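Local coordinates for protein ribonuclease VapC (PDB 5K8J) that probably acts as the magnesium-dependent PIN-domain RNase and toxic component of a toxin-antitoxin pair with a VapB-family protein, at residues L5-I11 with S37-L41; H12-G16 with R55-L59; E78-I82 with A100-R106. All blocks are in the same frame, centred on the assembly; numbering follows the deposited sequence. Where two conformers were deposited one is given.

Contact 1: residues L5-I11 with S37-L41; sequences LDTNVAI and SRVEL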
# COMPACT_ATOMS: atom_id res chain seq x y z
N LEU B 5 -17.56 15.32 8.91
CA LEU B 5 -18.95 15.71 8.77
C LEU B 5 -19.51 15.12 7.49
O LEU B 5 -18.91 15.29 6.43
CB LEU B 5 -19.10 17.23 8.71
CG LEU B 5 -18.58 18.00 9.92
CD1 LEU B 5 -18.96 19.52 9.82
CD2 LEU B 5 -19.12 17.44 11.22
N ASP B 6 -20.66 14.46 7.58
CA ASP B 6 -21.32 14.03 6.36
C ASP B 6 -21.74 15.26 5.54
O ASP B 6 -21.90 16.37 6.06
CB ASP B 6 -22.53 13.16 6.67
CG ASP B 6 -22.98 12.28 5.47
OD1 ASP B 6 -22.33 12.31 4.38
OD2 ASP B 6 -23.99 11.54 5.66
N THR B 7 -21.93 15.05 4.25
CA THR B 7 -22.25 16.20 3.39
C THR B 7 -23.48 16.96 3.87
O THR B 7 -23.51 18.20 3.83
CB THR B 7 -22.46 15.72 1.96
OG1 THR B 7 -21.25 15.11 1.52
CG2 THR B 7 -22.83 16.87 1.05
N ASN B 8 -24.53 16.24 4.28
CA ASN B 8 -25.78 16.88 4.69
C ASN B 8 -25.51 17.83 5.84
O ASN B 8 -26.06 18.94 5.90
CB ASN B 8 -26.80 15.83 5.11
CG ASN B 8 -26.16 14.72 6.04
OD1 ASN B 8 -25.21 14.99 6.76
ND2 ASN B 8 -26.68 13.49 6.00
N VAL B 9 -24.67 17.41 6.79
CA VAL B 9 -24.32 18.26 7.92
C VAL B 9 -23.62 19.53 7.42
O VAL B 9 -23.91 20.64 7.88
CB VAL B 9 -23.43 17.49 8.93
CG1 VAL B 9 -22.99 18.39 10.08
CG2 VAL B 9 -24.18 16.28 9.48
N ALA B 10 -22.65 19.36 6.50
CA ALA B 10 -21.95 20.51 5.96
C ALA B 10 -22.88 21.44 5.19
O ALA B 10 -22.70 22.66 5.22
CB ALA B 10 -20.80 20.05 5.08
N ILE B 11 -23.84 20.88 4.45
CA ILE B 11 -24.84 21.71 3.77
C ILE B 11 -25.62 22.55 4.78
O ILE B 11 -25.88 23.75 4.55
CB ILE B 11 -25.79 20.83 2.91
CG1 ILE B 11 -25.08 20.36 1.66
CG2 ILE B 11 -27.07 21.62 2.51
CD1 ILE B 11 -25.83 19.30 0.90
N SER B 37 -17.43 15.82 -0.23
CA SER B 37 -18.41 16.79 0.21
C SER B 37 -18.17 18.17 -0.40
O SER B 37 -19.12 18.88 -0.74
CB SER B 37 -18.40 16.92 1.74
OG SER B 37 -18.64 15.68 2.39
N ARG B 38 -16.90 18.58 -0.51
CA ARG B 38 -16.61 19.84 -1.18
C ARG B 38 -17.22 19.85 -2.58
O ARG B 38 -17.89 20.81 -2.95
CB ARG B 38 -15.10 20.11 -1.24
CG ARG B 38 -14.80 21.37 -2.01
CD ARG B 38 -13.35 21.86 -1.99
NE ARG B 38 -13.29 22.92 -2.99
CZ ARG B 38 -12.24 23.25 -3.73
NH1 ARG B 38 -11.07 22.69 -3.54
NH2 ARG B 38 -12.37 24.18 -4.67
N VAL B 39 -17.04 18.77 -3.34
CA VAL B 39 -17.61 18.73 -4.69
C VAL B 39 -19.11 18.94 -4.65
O VAL B 39 -19.69 19.69 -5.45
CB VAL B 39 -17.25 17.40 -5.38
CG1 VAL B 39 -18.10 17.18 -6.62
CG2 VAL B 39 -15.77 17.43 -5.76
N GLU B 40 -19.78 18.25 -3.73
CA GLU B 40 -21.22 18.40 -3.61
C GLU B 40 -21.59 19.82 -3.21
O GLU B 40 -22.54 20.39 -3.77
CB GLU B 40 -21.76 17.38 -2.62
CG GLU B 40 -21.54 15.93 -3.03
CD GLU B 40 -22.25 15.00 -2.06
OE1 GLU B 40 -23.50 14.89 -2.19
OE2 GLU B 40 -21.59 14.48 -1.10
N LEU B 41 -20.84 20.42 -2.27
CA LEU B 41 -21.10 21.79 -1.80
C LEU B 41 -20.89 22.81 -2.90
O LEU B 41 -21.65 23.79 -3.01
CB LEU B 41 -20.20 22.10 -0.61
CG LEU B 41 -20.57 21.38 0.68
CD1 LEU B 41 -19.40 21.28 1.65
CD2 LEU B 41 -21.75 22.09 1.36
O HOH W 1 -17.15 15.69 4.72
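Thr-7 and Ser-37 both turn their hydroxyls to lie beside their own backbone N (chi1 -60° and -58°), which brings OG1 of Thr-7 to 2.8 Å from OG of Ser-37 where the two CA atoms are only 5.0 Å apart. Thr-7 OG1 donates to Glu-40 OE2 at 2.7 Å, reaching that oxygen from above the carboxylate plane, 44° out of it. The Thr-7 methyl CG2 rests against Glu-40 CD at 3.7 Å, so the carboxylate is met by a polar and an apolar branch together. A water bonded to Ser-37 OG lies between it and Leu-5 O, though its distance to the latter is doubtfully short. One turn on, the forked end of Leu-41 divides its methyls: CD1 lies 3.9 Å from Ala-10 CB, CD2 3.8 Å from Ile-11 CG1. Asp-6, predicted to bind magnesium, stands at the N-cap position of helix 7-15 without a capping bond from its side chain, and Arg-74 of the VapB chain forms a salt bridge with Glu-40 OE1. Helices 7-15 and 35-45 each follow a neighbouring strand of the parallel sheet, 3-5 and 31-34, with Ile-98 of helix 93-104 against Thr-7 and Ser-37.

Contact 2: residues H12-G16 with R55-L59; sequences HLRDG and RRSRL
Asp-15 receives two arginines, Arg-14 from its own helix and Arg-55 from across the contact, in a three-residue salt-bridge network. Arg-14 grips it side-on: NE reaches OD1 at 2.8 Å and NH2 reaches OD2 at 2.9 Å, both nearly straight. Arg-55 NE adds a longer bond to OD1, 3.2 Å, from the opposite face of the carboxylate plane to Arg-14 NE, while its NH2 makes a weak bond to OD2. The guanidiniums come close, with Arg-55 CD over one face of Arg-14, but each has a second carboxylate: Arg-14 NH2 pairs with Glu-72 of the VapB chain, whose backbone N also donates to Asp-15 OD2, and Arg-55 NH1 with Glu-48.

Arg-58 instead satisfies the helix end. Bent at chi3 (59°), it sends NE to Arg-14 O at 2.7 Å with an N-H...O angle of 166°, and NH2 weakly to Leu-13 O. Its NH1 goes to Leu-62 O and Pro-66 O of VapB. Gly-16, at positive phi, bonds back through its N to Leu-13 O at 3.2 Å and, weakly, to His-12 O, a Schellman motif. Arg-14 CD also packs on Leu-59 CB at 4.0 Å. The end of helix 7-15 thus lies against helix 49-65, with Leu-41 of helix 35-45 touching both Arg-14 and Leu-59.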
# COMPACT_ATOMS: atom_id res chain seq x y z
N HIS B 12 -26.04 21.95 5.89
CA HIS B 12 -26.80 22.70 6.88
C HIS B 12 -25.96 23.80 7.50
O HIS B 12 -26.47 24.89 7.82
CB HIS B 12 -27.33 21.72 7.94
CG HIS B 12 -28.55 20.97 7.47
ND1 HIS B 12 -29.77 21.08 8.10
CD2 HIS B 12 -28.75 20.18 6.39
CE1 HIS B 12 -30.66 20.35 7.45
NE2 HIS B 12 -30.08 19.80 6.40
N LEU B 13 -24.66 23.57 7.63
CA LEU B 13 -23.75 24.62 8.07
C LEU B 13 -23.67 25.74 7.02
O LEU B 13 -23.91 26.92 7.33
CB LEU B 13 -22.38 23.98 8.36
CG LEU B 13 -21.27 24.73 9.08
CD1 LEU B 13 -21.78 25.33 10.38
CD2 LEU B 13 -20.13 23.78 9.35
N ARG B 14 -23.44 25.38 5.76
CA ARG B 14 -23.36 26.38 4.69
C ARG B 14 -24.64 27.21 4.59
O ARG B 14 -24.59 28.43 4.35
CB ARG B 14 -23.10 25.71 3.35
CG ARG B 14 -22.90 26.73 2.18
CD ARG B 14 -23.13 26.15 0.76
NE ARG B 14 -24.50 25.65 0.62
CZ ARG B 14 -24.88 24.65 -0.16
NH1 ARG B 14 -24.01 24.01 -0.93
NH2 ARG B 14 -26.15 24.27 -0.16
N ASP B 15 -25.80 26.57 4.73
CA ASP B 15 -27.06 27.27 4.53
C ASP B 15 -27.65 27.83 5.81
O ASP B 15 -28.73 28.43 5.75
CB ASP B 15 -28.03 26.34 3.81
CG ASP B 15 -27.64 26.11 2.38
OD1 ASP B 15 -26.74 26.85 1.89
OD2 ASP B 15 -28.18 25.19 1.74
N GLY B 16 -26.95 27.73 6.94
CA GLY B 16 -27.29 28.54 8.10
C GLY B 16 -28.29 27.92 9.05
O GLY B 16 -29.05 28.65 9.71
N ARG B 55 -24.54 31.43 -0.76
CA ARG B 55 -23.95 30.11 -0.63
C ARG B 55 -22.46 30.15 -0.96
O ARG B 55 -21.65 29.47 -0.31
CB ARG B 55 -24.69 29.11 -1.51
CG ARG B 55 -26.07 28.77 -0.95
CD ARG B 55 -26.80 27.71 -1.77
NE ARG B 55 -27.97 27.26 -0.99
CZ ARG B 55 -29.14 26.89 -1.49
NH1 ARG B 55 -29.38 26.94 -2.78
NH2 ARG B 55 -30.10 26.48 -0.66
N ARG B 56 -22.07 30.93 -1.96
CA ARG B 56 -20.67 31.05 -2.32
C ARG B 56 -19.86 31.65 -1.17
O ARG B 56 -18.79 31.13 -0.82
CB ARG B 56 -20.54 31.96 -3.55
CG ARG B 56 -19.12 32.23 -4.04
CD ARG B 56 -18.55 31.04 -4.77
NE ARG B 56 -17.93 30.11 -3.84
CZ ARG B 56 -17.72 28.82 -4.06
NH1 ARG B 56 -18.14 28.24 -5.18
NH2 ARG B 56 -17.12 28.09 -3.14
N SER B 57 -20.33 32.78 -0.62
CA SER B 57 -19.56 33.47 0.41
C SER B 57 -19.44 32.61 1.67
O SER B 57 -18.38 32.57 2.29
CB SER B 57 -20.18 34.83 0.74
OG SER B 57 -21.51 34.73 1.20
N ARG B 58 -20.53 31.94 2.06
CA ARG B 58 -20.51 31.12 3.27
C ARG B 58 -19.69 29.86 3.07
O ARG B 58 -18.94 29.45 3.96
CB ARG B 58 -21.95 30.80 3.71
CG ARG B 58 -22.71 32.11 4.09
CD ARG B 58 -24.19 31.90 4.33
NE ARG B 58 -24.34 30.94 5.40
CZ ARG B 58 -24.43 31.24 6.69
NH1 ARG B 58 -24.47 32.49 7.11
NH2 ARG B 58 -24.50 30.24 7.55
N LEU B 59 -19.78 29.24 1.89
CA LEU B 59 -18.93 28.09 1.63
C LEU B 59 -17.47 28.50 1.63
O LEU B 59 -16.61 27.76 2.12
CB LEU B 59 -19.31 27.41 0.32
CG LEU B 59 -18.46 26.19 -0.09
CD1 LEU B 59 -18.48 25.10 0.99
CD2 LEU B 59 -18.92 25.59 -1.44

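Contact 3: residues E78-I82 with A100-R106; sequences EYRRI and AQALAHR
Within the PIN domain, helices 73-86 and 93-104 pack here at a steep angle, 114° between the N-to-C directions of segments 78-82 and 100-104 and 9.5 Å between their axes; the contact includes the Schellman end of the second helix, with Arg-106 at C-prime. The closest backbone approach brings Glu-78 against Ala-100: Ala-100 CB lies 3.7 Å from Glu-78 CB and equally near Tyr-79 N. From there Glu-78 bends at chi2 (-77°), placing its CG 3.7 Å from Ala-100 O and its carboxylate alongside Leu-103, with OE2 3.6 Å from Leu-103 CB. Ile-82 CD1 continues the apolar side, meeting Leu-103 CD1 at 4.0 Å and Ala-100 CB a little farther off.

Glu-78 OE1 takes the polar partners. Arg-81 NH2 forms a salt bridge with it at 3.0 Å from far above the carboxylate plane, 80° out, and Lys-64 of the third subunit forms another, a setting that would probably favour the ionised acid. Arg-106 directs no N-H at Glu-78; a water bridges them, donating to OE1 and accepting from NH1. At the helix end, Leu-103 O takes two bonds from Arg-106, each 3.1 Å long, with the backbone N and side-chain NH1 arriving from opposite faces of its carbonyl plane.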
# COMPACT_ATOMS: atom_id res chain seq x y z
N GLU B 78 -9.88 1.36 1.73
CA GLU B 78 -10.96 1.15 2.70
C GLU B 78 -12.28 0.88 1.98
O GLU B 78 -13.06 0.02 2.40
CB GLU B 78 -11.11 2.36 3.64
CG GLU B 78 -10.01 2.52 4.65
CD GLU B 78 -10.13 1.57 5.83
OE1 GLU B 78 -9.18 1.53 6.62
OE2 GLU B 78 -11.17 0.91 5.99
N TYR B 79 -12.55 1.60 0.89
CA TYR B 79 -13.77 1.36 0.12
C TYR B 79 -13.82 -0.07 -0.36
O TYR B 79 -14.86 -0.72 -0.28
CB TYR B 79 -13.87 2.35 -1.06
CG TYR B 79 -15.14 2.18 -1.86
CD1 TYR B 79 -16.29 2.91 -1.55
CD2 TYR B 79 -15.22 1.26 -2.91
CE1 TYR B 79 -17.47 2.73 -2.24
CE2 TYR B 79 -16.41 1.08 -3.61
CZ TYR B 79 -17.53 1.83 -3.26
OH TYR B 79 -18.73 1.68 -3.91
N ARG B 80 -12.69 -0.60 -0.85
CA ARG B 80 -12.66 -1.99 -1.27
C ARG B 80 -13.03 -2.91 -0.13
O ARG B 80 -13.84 -3.83 -0.29
CB ARG B 80 -11.29 -2.33 -1.84
CG ARG B 80 -11.07 -3.83 -2.15
CD ARG B 80 -9.63 -4.09 -2.67
NE ARG B 80 -8.65 -3.84 -1.61
CZ ARG B 80 -7.37 -3.52 -1.81
NH1 ARG B 80 -6.88 -3.38 -3.04
NH2 ARG B 80 -6.59 -3.33 -0.75
N ARG B 81 -12.46 -2.68 1.06
CA ARG B 81 -12.82 -3.53 2.19
C ARG B 81 -14.30 -3.41 2.54
O ARG B 81 -14.94 -4.38 2.95
CB ARG B 81 -11.95 -3.19 3.40
CG ARG B 81 -10.50 -3.69 3.20
CD ARG B 81 -9.69 -3.65 4.50
NE ARG B 81 -9.34 -2.27 4.82
CZ ARG B 81 -8.25 -1.67 4.35
NH1 ARG B 81 -7.40 -2.32 3.55
NH2 ARG B 81 -8.01 -0.41 4.66
N ILE B 82 -14.88 -2.21 2.41
CA ILE B 82 -16.31 -2.05 2.69
C ILE B 82 -17.15 -2.91 1.75
O ILE B 82 -18.03 -3.64 2.19
CB ILE B 82 -16.72 -0.57 2.57
CG1 ILE B 82 -16.09 0.26 3.68
CG2 ILE B 82 -18.21 -0.47 2.64
CD1 ILE B 82 -16.34 1.81 3.57
N ALA B 100 -15.17 5.78 4.13
CA ALA B 100 -13.84 5.21 3.92
C ALA B 100 -12.74 6.18 4.34
O ALA B 100 -11.70 5.79 4.87
CB ALA B 100 -13.68 4.81 2.45
N GLN B 101 -12.95 7.47 4.09
CA GLN B 101 -11.96 8.45 4.50
C GLN B 101 -11.91 8.57 6.02
O GLN B 101 -10.84 8.72 6.60
CB GLN B 101 -12.30 9.79 3.90
CG GLN B 101 -12.20 9.79 2.39
CD GLN B 101 -12.61 11.11 1.82
OE1 GLN B 101 -13.79 11.37 1.67
NE2 GLN B 101 -11.64 11.97 1.49
N ALA B 102 -13.08 8.55 6.65
CA ALA B 102 -13.13 8.56 8.10
C ALA B 102 -12.40 7.35 8.68
O ALA B 102 -11.63 7.47 9.65
CB ALA B 102 -14.59 8.58 8.54
N LEU B 103 -12.64 6.17 8.12
CA LEU B 103 -11.92 4.98 8.57
C LEU B 103 -10.42 5.13 8.42
O LEU B 103 -9.67 4.81 9.34
CB LEU B 103 -12.40 3.76 7.79
CG LEU B 103 -13.81 3.28 8.16
CD1 LEU B 103 -14.45 2.47 7.05
CD2 LEU B 103 -13.75 2.45 9.40
N ALA B 104 -9.97 5.58 7.26
CA ALA B 104 -8.53 5.71 7.03
C ALA B 104 -7.88 6.68 8.01
O ALA B 104 -6.72 6.51 8.38
CB ALA B 104 -8.29 6.17 5.61
N HIS B 105 -8.61 7.72 8.41
CA HIS B 105 -8.09 8.71 9.33
C HIS B 105 -8.58 8.53 10.76
O HIS B 105 -8.39 9.43 11.59
CB HIS B 105 -8.42 10.11 8.80
CG HIS B 105 -7.56 10.46 7.63
ND1 HIS B 105 -6.35 11.10 7.75
CD2 HIS B 105 -7.69 10.15 6.32
CE1 HIS B 105 -5.78 11.19 6.56
NE2 HIS B 105 -6.56 10.60 5.68
N ARG B 106 -9.14 7.36 11.08
CA ARG B 106 -9.48 7.00 12.46
C ARG B 106 -10.35 8.09 13.08
O ARG B 106 -10.15 8.50 14.24
CB ARG B 106 -8.22 6.76 13.30
CG ARG B 106 -7.30 5.66 12.76
CD ARG B 106 -8.02 4.35 12.53
NE ARG B 106 -7.11 3.21 12.37
CZ ARG B 106 -6.66 2.73 11.20
NH1 ARG B 106 -7.01 3.29 10.05
NH2 ARG B 106 -5.85 1.66 11.20
O HOH W 2 -6.68 2.38 6.95

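Overall arrangement
Contacts 1 and 2 follow one another along helix 7-15, their centres 10 Å apart, and meet where Leu-41 O lies 3.2 Å from Arg-14 NH1. Contact 3 stands apart: its centre is about 17 Å from that of contact 1 and 27 Å from that of contact 2, on the opposite side of the chain's centre from the latter. The predicted magnesium site lies nearest contact 1, which holds Asp-6, its side chain about 5 Å from that of Asp-95. Helix 93-104, which carries Asp-95, also supplies contact 3, where the side chain of Tyr-79 is about 8 Å from that of Asp-95; the side chains of Leu-13 in contact 2 and Asp-6 are about 11 Å apart. A VapB-family partner reaches all three contacts.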